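Local structure of transcriptional regulator ComR (Streptococcus vestibularis F0396, 6HU8) at residues A[153-156]-A[161-164]; A[195-198]-A[202-205]; A[208-213]-A[230-235]. The protein probably binds DNA as a competence regulator of the RNPP family, pairing a helix-turn-helix domain with a peptide-binding TPR domain. One frame throughout, in Å; residues are numbered along the deposited sequence.

All three contacts lie in the ComR tetratricopeptide region, in series along the chain. Contacts 1 and 2 are local: each folds an interhelical loop against the start of the helix that follows it. Contact 1 is a single salt bridge, partly buried, its aspartate buried and its lysine partly exposed. Contact 2 lies nearer the surface and mixes an amide-to-carbonyl bond with proline and tyrosine packing. Contact 3, also partly buried, joins two antiparallel helices by carbon and sulfur packing alone. Contacts 2 and 3 share helix 200-219. L163 of contact 1 packs on Y202 of contact 2, and I196 of contact 2 reaches K232 and A235 of contact 3.

Contact 1: residues A[153-156]-A[161-164]; sequences KRKK and NDLL
K155 and D162 meet in a salt bridge, the one side-chain link between loop segment 153-156 and helical segment 161-164. The two side chains approach from opposite directions. NZ of K155 lies 2.7 Å from OD1 of D162. It reaches this oxygen on its syn side, 20° out of the carboxylate plane. NZ also makes a weak bond to OD2 of D162, at 3.0 Å, so the ammonium group leans to OD1. The lysine chain also passes close to the carboxylate: its CD is 3.3 Å from OD2 of D162. The backbones stay well apart, with 9.1 Å between the CA atoms of K155 and D162. K155 spans this gap: its CG sits beside the backbone N (chi1 -72°), and the chain beyond CG is extended.

D162 is buried, while K155 is partly exposed. OD2 of D162 has a second partner, the backbone N of S159, just ahead of helix 160-173. Together with the lysine, this bond would limit the rotation of the carboxylate. The nearby positive charge and the N-terminal end of the helix would both be expected to favour the charged form of D162. Next to K155, R154 forms a salt bridge to D28, in the loop between helices 22-26 and 34-41. K156 O accepts a bond from Q194, in the loop after helix 181-192.

D162, at N3, takes the N-H of the N-cap residue S159, which is one half of a capping box. Here it marks the start of helix 160-173, after the loop that follows helix 139-152 in the all-helical TPR domain.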
loop_
_atom_site.group_PDB
_atom_site.type_symbol
_atom_site.label_atom_id
_atom_site.label_comp_id
_atom_site.label_asym_id
_atom_site.label_seq_id
_atom_site.Cartn_x
_atom_site.Cartn_y
_atom_site.Cartn_z
ATOM N N LYS A 153 -4.780 5.096 -9.962
ATOM C CA LYS A 153 -4.143 5.454 -11.232
ATOM C C LYS A 153 -4.361 6.920 -11.621
ATOM O O LYS A 153 -3.541 7.507 -12.323
ATOM C CB LYS A 153 -4.661 4.564 -12.364
ATOM C CG LYS A 153 -4.218 3.106 -12.323
ATOM C CD LYS A 153 -4.950 2.328 -13.421
ATOM C CE LYS A 153 -4.600 0.853 -13.428
ATOM N NZ LYS A 153 -5.287 0.072 -14.521
ATOM N N ARG A 154 -5.461 7.509 -11.166
ATOM C CA ARG A 154 -5.818 8.868 -11.567
ATOM C C ARG A 154 -5.360 9.922 -10.565
ATOM O O ARG A 154 -5.554 11.115 -10.798
ATOM C CB ARG A 154 -7.341 8.993 -11.760
ATOM C CG ARG A 154 -7.972 7.937 -12.658
ATOM C CD ARG A 154 -8.118 8.419 -14.108
ATOM N NE ARG A 154 -8.873 9.670 -14.189
ATOM C CZ ARG A 154 -10.181 9.765 -14.424
ATOM N NH1 ARG A 154 -10.743 10.967 -14.464
ATOM N NH2 ARG A 154 -10.933 8.679 -14.625
ATOM N N LYS A 155 -4.773 9.491 -9.448
ATOM C CA LYS A 155 -4.428 10.413 -8.364
ATOM C C LYS A 155 -3.012 10.948 -8.533
ATOM O O LYS A 155 -2.151 10.272 -9.089
ATOM C CB LYS A 155 -4.557 9.735 -6.992
ATOM C CG LYS A 155 -5.986 9.458 -6.520
ATOM C CD LYS A 155 -5.990 8.898 -5.097
ATOM C CE LYS A 155 -7.300 8.176 -4.784
ATOM N NZ LYS A 155 -7.323 7.601 -3.403
ATOM N N LYS A 156 -2.784 12.161 -8.043
ATOM C CA LYS A 156 -1.458 12.762 -8.044
ATOM C C LYS A 156 -0.850 12.690 -6.648
ATOM O O LYS A 156 0.367 12.591 -6.496
ATOM C CB LYS A 156 -1.521 14.214 -8.537
ATOM C CG LYS A 156 -1.674 14.337 -10.056
ATOM C CD LYS A 156 -1.363 15.747 -10.556
ATOM C CE LYS A 156 -1.544 15.860 -12.075
ATOM N NZ LYS A 156 -2.982 15.840 -12.495
ATOM N N ASN A 161 -3.475 4.578 2.648
ATOM C CA ASN A 161 -4.244 3.500 2.021
ATOM C C ASN A 161 -3.894 3.351 0.538
ATOM O O ASN A 161 -3.772 2.226 0.039
ATOM C CB ASN A 161 -5.769 3.710 2.155
ATOM C CG ASN A 161 -6.265 3.511 3.569
ATOM O OD1 ASN A 161 -5.572 2.938 4.413
ATOM N ND2 ASN A 161 -7.478 3.978 3.835
ATOM N N ASP A 162 -3.749 4.473 -0.167
ATOM C CA ASP A 162 -3.348 4.426 -1.584
ATOM C C ASP A 162 -2.011 3.696 -1.760
ATOM O O ASP A 162 -1.849 2.857 -2.662
ATOM C CB ASP A 162 -3.212 5.834 -2.175
ATOM C CG ASP A 162 -4.532 6.564 -2.277
ATOM O OD1 ASP A 162 -5.594 5.901 -2.297
ATOM O OD2 ASP A 162 -4.492 7.814 -2.350
ATOM N N LEU A 163 -1.052 4.038 -0.897
ATOM C CA LEU A 163 0.278 3.430 -0.934
ATOM C C LEU A 163 0.198 1.935 -0.705
ATOM O O LEU A 163 0.976 1.176 -1.282
ATOM C CB LEU A 163 1.203 4.065 0.106
ATOM C CG LEU A 163 1.632 5.503 -0.191
ATOM C CD1 LEU A 163 2.601 5.957 0.869
ATOM C CD2 LEU A 163 2.259 5.632 -1.568
ATOM N N LEU A 164 -0.755 1.500 0.113
ATOM C CA LEU A 164 -0.887 0.075 0.375
ATOM C C LEU A 164 -1.560 -0.649 -0.804
ATOM O O LEU A 164 -1.209 -1.783 -1.113
ATOM C CB LEU A 164 -1.643 -0.159 1.684
ATOM C CG LEU A 164 -0.822 0.289 2.906
ATOM C CD1 LEU A 164 -1.625 0.196 4.191
ATOM C CD2 LEU A 164 0.451 -0.511 3.036
#

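Contact 2: residues A[195-198]-A[202-205]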
loop_
_atom_site.group_PDB
_atom_site.type_symbol
_atom_site.label_atom_id
_atom_site.label_comp_id
_atom_site.label_asym_id
_atom_site.label_seq_id
_atom_site.Cartn_x
_atom_site.Cartn_y
_atom_site.Cartn_z
ATOM N N ASN A 195 5.459 13.891 -1.770
ATOM C CA ASN A 195 6.101 14.618 -0.695
ATOM C C ASN A 195 6.449 13.638 0.414
ATOM O O ASN A 195 5.761 12.635 0.592
ATOM C CB ASN A 195 5.203 15.739 -0.163
ATOM C CG ASN A 195 5.782 16.402 1.081
ATOM O OD1 ASN A 195 6.875 16.978 1.043
ATOM N ND2 ASN A 195 5.060 16.307 2.195
ATOM N N ILE A 196 7.530 13.913 1.139
ATOM C CA ILE A 196 7.906 13.097 2.279
ATOM C C ILE A 196 7.573 13.871 3.559
ATOM O O ILE A 196 8.229 14.855 3.879
ATOM C CB ILE A 196 9.405 12.718 2.237
ATOM C CG1 ILE A 196 9.763 12.114 0.876
ATOM C CG2 ILE A 196 9.743 11.759 3.370
ATOM C CD1 ILE A 196 11.232 11.720 0.737
ATOM N N PRO A 197 6.532 13.433 4.286
ATOM C CA PRO A 197 6.027 14.141 5.466
ATOM C C PRO A 197 6.654 13.677 6.773
ATOM O O PRO A 197 7.428 12.719 6.774
ATOM C CB PRO A 197 4.540 13.788 5.453
ATOM C CG PRO A 197 4.538 12.364 4.949
ATOM C CD PRO A 197 5.682 12.275 3.945
ATOM N N THR A 198 6.309 14.352 7.866
ATOM C CA THR A 198 6.616 13.881 9.216
ATOM C C THR A 198 5.484 12.961 9.666
ATOM O O THR A 198 4.483 13.400 10.252
ATOM C CB THR A 198 6.804 15.057 10.214
ATOM O OG1 THR A 198 8.075 15.677 9.976
ATOM C CG2 THR A 198 6.788 14.570 11.660
ATOM N N TYR A 202 3.187 6.658 7.280
ATOM C CA TYR A 202 3.125 6.969 5.857
ATOM C C TYR A 202 4.463 6.660 5.195
ATOM O O TYR A 202 4.529 6.056 4.104
ATOM C CB TYR A 202 2.748 8.441 5.633
ATOM C CG TYR A 202 2.624 8.812 4.164
ATOM C CD1 TYR A 202 1.415 8.673 3.488
ATOM C CD2 TYR A 202 3.716 9.292 3.452
ATOM C CE1 TYR A 202 1.300 9.013 2.152
ATOM C CE2 TYR A 202 3.609 9.626 2.119
ATOM C CZ TYR A 202 2.402 9.484 1.473
ATOM O OH TYR A 202 2.294 9.809 0.137
ATOM N N ASN A 203 5.539 7.068 5.858
ATOM C CA ASN A 203 6.868 6.877 5.299
ATOM C C ASN A 203 7.245 5.405 5.242
ATOM O O ASN A 203 7.983 4.996 4.352
ATOM C CB ASN A 203 7.903 7.658 6.095
ATOM C CG ASN A 203 7.752 9.147 5.918
ATOM O OD1 ASN A 203 7.075 9.603 4.999
ATOM N ND2 ASN A 203 8.374 9.917 6.796
ATOM N N ILE A 204 6.738 4.599 6.169
ATOM C CA ILE A 204 7.018 3.167 6.096
ATOM C C ILE A 204 6.307 2.540 4.887
ATOM O O ILE A 204 6.893 1.724 4.177
ATOM C CB ILE A 204 6.619 2.451 7.386
ATOM C CG1 ILE A 204 7.604 2.848 8.491
ATOM C CG2 ILE A 204 6.682 0.963 7.207
ATOM C CD1 ILE A 204 7.493 2.037 9.766
ATOM N N ALA A 205 5.054 2.925 4.645
ATOM C CA ALA A 205 4.333 2.418 3.484
ATOM C C ALA A 205 5.018 2.897 2.221
ATOM O O ALA A 205 5.179 2.139 1.268
ATOM C CB ALA A 205 2.855 2.856 3.506
#
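N203 ND2 has two acceptors: P197 O across the contact and the hydroxyl oxygen of S240. The bond to P197 O is 3.0 Å long, with an angle of 157° at the hydrogen. The carbonyl oxygen lies close to the amide plane of N203. Seen from the proline, the donor is tilted 20° from the carbonyl plane.

The other end of the amide turns to the proline ring. N203 OD1 is 3.2 Å from P197 CD, a close approach of a polar oxygen to a ring carbon. The same OD1 lies in plane at the edge of the Y202 ring. I196 adds its CG2, 3.8 Å from N203 OD1, and crosses the asparagine at about a right angle.

P197 also packs on Y202, its CG 3.5 Å from CD2 of the tyrosine. Y202 has CG anti to its own N (chi1 -178°), which swings the ring back along the loop. Its hydroxyl bonds F158 O.

Loop 195-198 is thus folded onto the first turns of helix 200-219. I196 and N203 face helix 226-240 through V236, while Y202 reaches helix 160-173 at T160 and L163.

Contact 3: residues A[208-213]-A[230-235]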
loop_
_atom_site.group_PDB
_atom_site.type_symbol
_atom_site.label_atom_id
_atom_site.label_comp_id
_atom_site.label_asym_id
_atom_site.label_seq_id
_atom_site.Cartn_x
_atom_site.Cartn_y
_atom_site.Cartn_z
ATOM N N ASN A 208 8.317 1.002 1.721
ATOM C CA ASN A 208 8.114 -0.365 1.254
ATOM C C ASN A 208 7.687 -0.423 -0.220
ATOM O O ASN A 208 8.040 -1.355 -0.944
ATOM C CB ASN A 208 7.079 -1.063 2.142
ATOM C CG ASN A 208 7.657 -1.470 3.480
ATOM O OD1 ASN A 208 8.853 -1.746 3.581
ATOM N ND2 ASN A 208 6.820 -1.509 4.515
ATOM N N ASP A 209 6.927 0.574 -0.664
ATOM C CA ASP A 209 6.615 0.677 -2.087
ATOM C C ASP A 209 7.862 0.978 -2.906
ATOM O O ASP A 209 8.046 0.443 -3.986
ATOM C CB ASP A 209 5.582 1.762 -2.337
ATOM C CG ASP A 209 4.181 1.301 -2.027
ATOM O OD1 ASP A 209 4.020 0.151 -1.571
ATOM O OD2 ASP A 209 3.255 2.095 -2.243
ATOM N N LEU A 210 8.697 1.869 -2.402
ATOM C CA LEU A 210 9.953 2.173 -3.087
ATOM C C LEU A 210 10.853 0.934 -3.143
ATOM O O LEU A 210 11.496 0.666 -4.167
ATOM C CB LEU A 210 10.649 3.334 -2.389
ATOM C CG LEU A 210 10.001 4.696 -2.635
ATOM C CD1 LEU A 210 10.523 5.717 -1.659
ATOM C CD2 LEU A 210 10.270 5.135 -4.054
ATOM N N MET A 211 10.902 0.166 -2.052
ATOM C CA MET A 211 11.695 -1.061 -2.075
ATOM C C MET A 211 11.188 -2.002 -3.155
ATOM O O MET A 211 11.996 -2.621 -3.859
ATOM C CB MET A 211 11.693 -1.767 -0.713
ATOM C CG MET A 211 12.595 -1.087 0.356
ATOM S SD MET A 211 14.378 -1.181 0.072
ATOM C CE MET A 211 14.713 -2.859 0.618
ATOM N N ALA A 212 9.862 -2.108 -3.276
ATOM C CA ALA A 212 9.222 -2.976 -4.276
ATOM C C ALA A 212 9.581 -2.568 -5.703
ATOM O O ALA A 212 9.843 -3.416 -6.550
ATOM C CB ALA A 212 7.676 -2.970 -4.102
ATOM N N ILE A 213 9.552 -1.266 -5.960
ATOM C CA ILE A 213 9.949 -0.696 -7.242
ATOM C C ILE A 213 11.391 -1.071 -7.598
ATOM O O ILE A 213 11.691 -1.477 -8.722
ATOM C CB ILE A 213 9.792 0.841 -7.196
ATOM C CG1 ILE A 213 8.302 1.215 -7.155
ATOM C CG2 ILE A 213 10.538 1.513 -8.335
ATOM C CD1 ILE A 213 8.019 2.660 -6.784
ATOM N N ILE A 230 16.719 4.811 -5.575
ATOM C CA ILE A 230 17.633 4.695 -4.429
ATOM C C ILE A 230 17.650 5.992 -3.636
ATOM O O ILE A 230 17.612 5.987 -2.404
ATOM C CB ILE A 230 19.082 4.343 -4.870
ATOM C CG1 ILE A 230 19.108 2.982 -5.589
ATOM C CG2 ILE A 230 20.051 4.387 -3.668
ATOM C CD1 ILE A 230 18.678 1.814 -4.698
ATOM N N ASP A 231 17.704 7.107 -4.359
ATOM C CA ASP A 231 17.771 8.429 -3.745
ATOM C C ASP A 231 16.537 8.725 -2.883
ATOM O O ASP A 231 16.631 9.314 -1.791
ATOM C CB ASP A 231 17.930 9.489 -4.837
ATOM C CG ASP A 231 19.362 9.580 -5.354
ATOM O OD1 ASP A 231 20.286 9.225 -4.602
ATOM O OD2 ASP A 231 19.564 10.006 -6.506
ATOM N N LYS A 232 15.379 8.307 -3.374
ATOM C CA LYS A 232 14.142 8.554 -2.647
ATOM C C LYS A 232 14.123 7.703 -1.385
ATOM O O LYS A 232 13.751 8.180 -0.306
ATOM C CB LYS A 232 12.921 8.255 -3.518
ATOM C CG LYS A 232 11.604 8.800 -2.930
ATOM C CD LYS A 232 11.416 10.266 -3.265
ATOM C CE LYS A 232 10.053 10.797 -2.795
ATOM N NZ LYS A 232 9.476 11.722 -3.804
ATOM N N LEU A 233 14.543 6.443 -1.523
ATOM C CA LEU A 233 14.632 5.544 -0.373
ATOM C C LEU A 233 15.493 6.132 0.750
ATOM O O LEU A 233 15.113 6.092 1.928
ATOM C CB LEU A 233 15.196 4.192 -0.804
ATOM C CG LEU A 233 14.231 3.248 -1.497
ATOM C CD1 LEU A 233 15.063 2.286 -2.313
ATOM C CD2 LEU A 233 13.402 2.511 -0.457
ATOM N N LEU A 234 16.648 6.683 0.377
ATOM C CA LEU A 234 17.552 7.283 1.346
ATOM C C LEU A 234 16.938 8.560 1.924
ATOM O O LEU A 234 17.107 8.861 3.113
ATOM C CB LEU A 234 18.920 7.574 0.705
ATOM C CG LEU A 234 19.765 6.364 0.292
ATOM C CD1 LEU A 234 21.111 6.797 -0.267
ATOM C CD2 LEU A 234 19.971 5.422 1.463
ATOM N N ALA A 235 16.220 9.310 1.092
ATOM C CA ALA A 235 15.522 10.515 1.573
ATOM C C ALA A 235 14.445 10.190 2.604
ATOM O O ALA A 235 14.278 10.923 3.589
ATOM C CB ALA A 235 14.908 11.277 0.410
#
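L210 and L233 form the centre of this contact, and the CA atoms of the two leucines are 6.4 Å apart. CB of L210 sits 3.5 Å from CD2 of L233, tighter than usual for two carbons. The CD2 methyl of L233 is shared: it also touches M211, at 3.8 Å from its CG and 3.9 Å from its SD. M211 is bent at both chi2 and chi3, and it crosses L233 at about a right angle.

K232 comes third. It offers its aliphatic part to L210, with K232 CG 3.5 Å from L210 CD1. The first torsion points CG opposite the backbone N (chi1 -167°), and the bend at chi2 then carries the ammonium group away from the leucine. NZ bonds the carbonyl oxygens of L192 and Q194, at and just beyond the C-terminal end of helix 181-192. L210 packs on the same helix through V191 and L192.

The axes of segments 208-213 and 230-235 pass 9.7 Å apart, at 157° between their directions, close to antiparallel. Successive helices packed antiparallel are characteristic of TPR-type arrays; here leucines of helices 200-219 and 226-240 make the join.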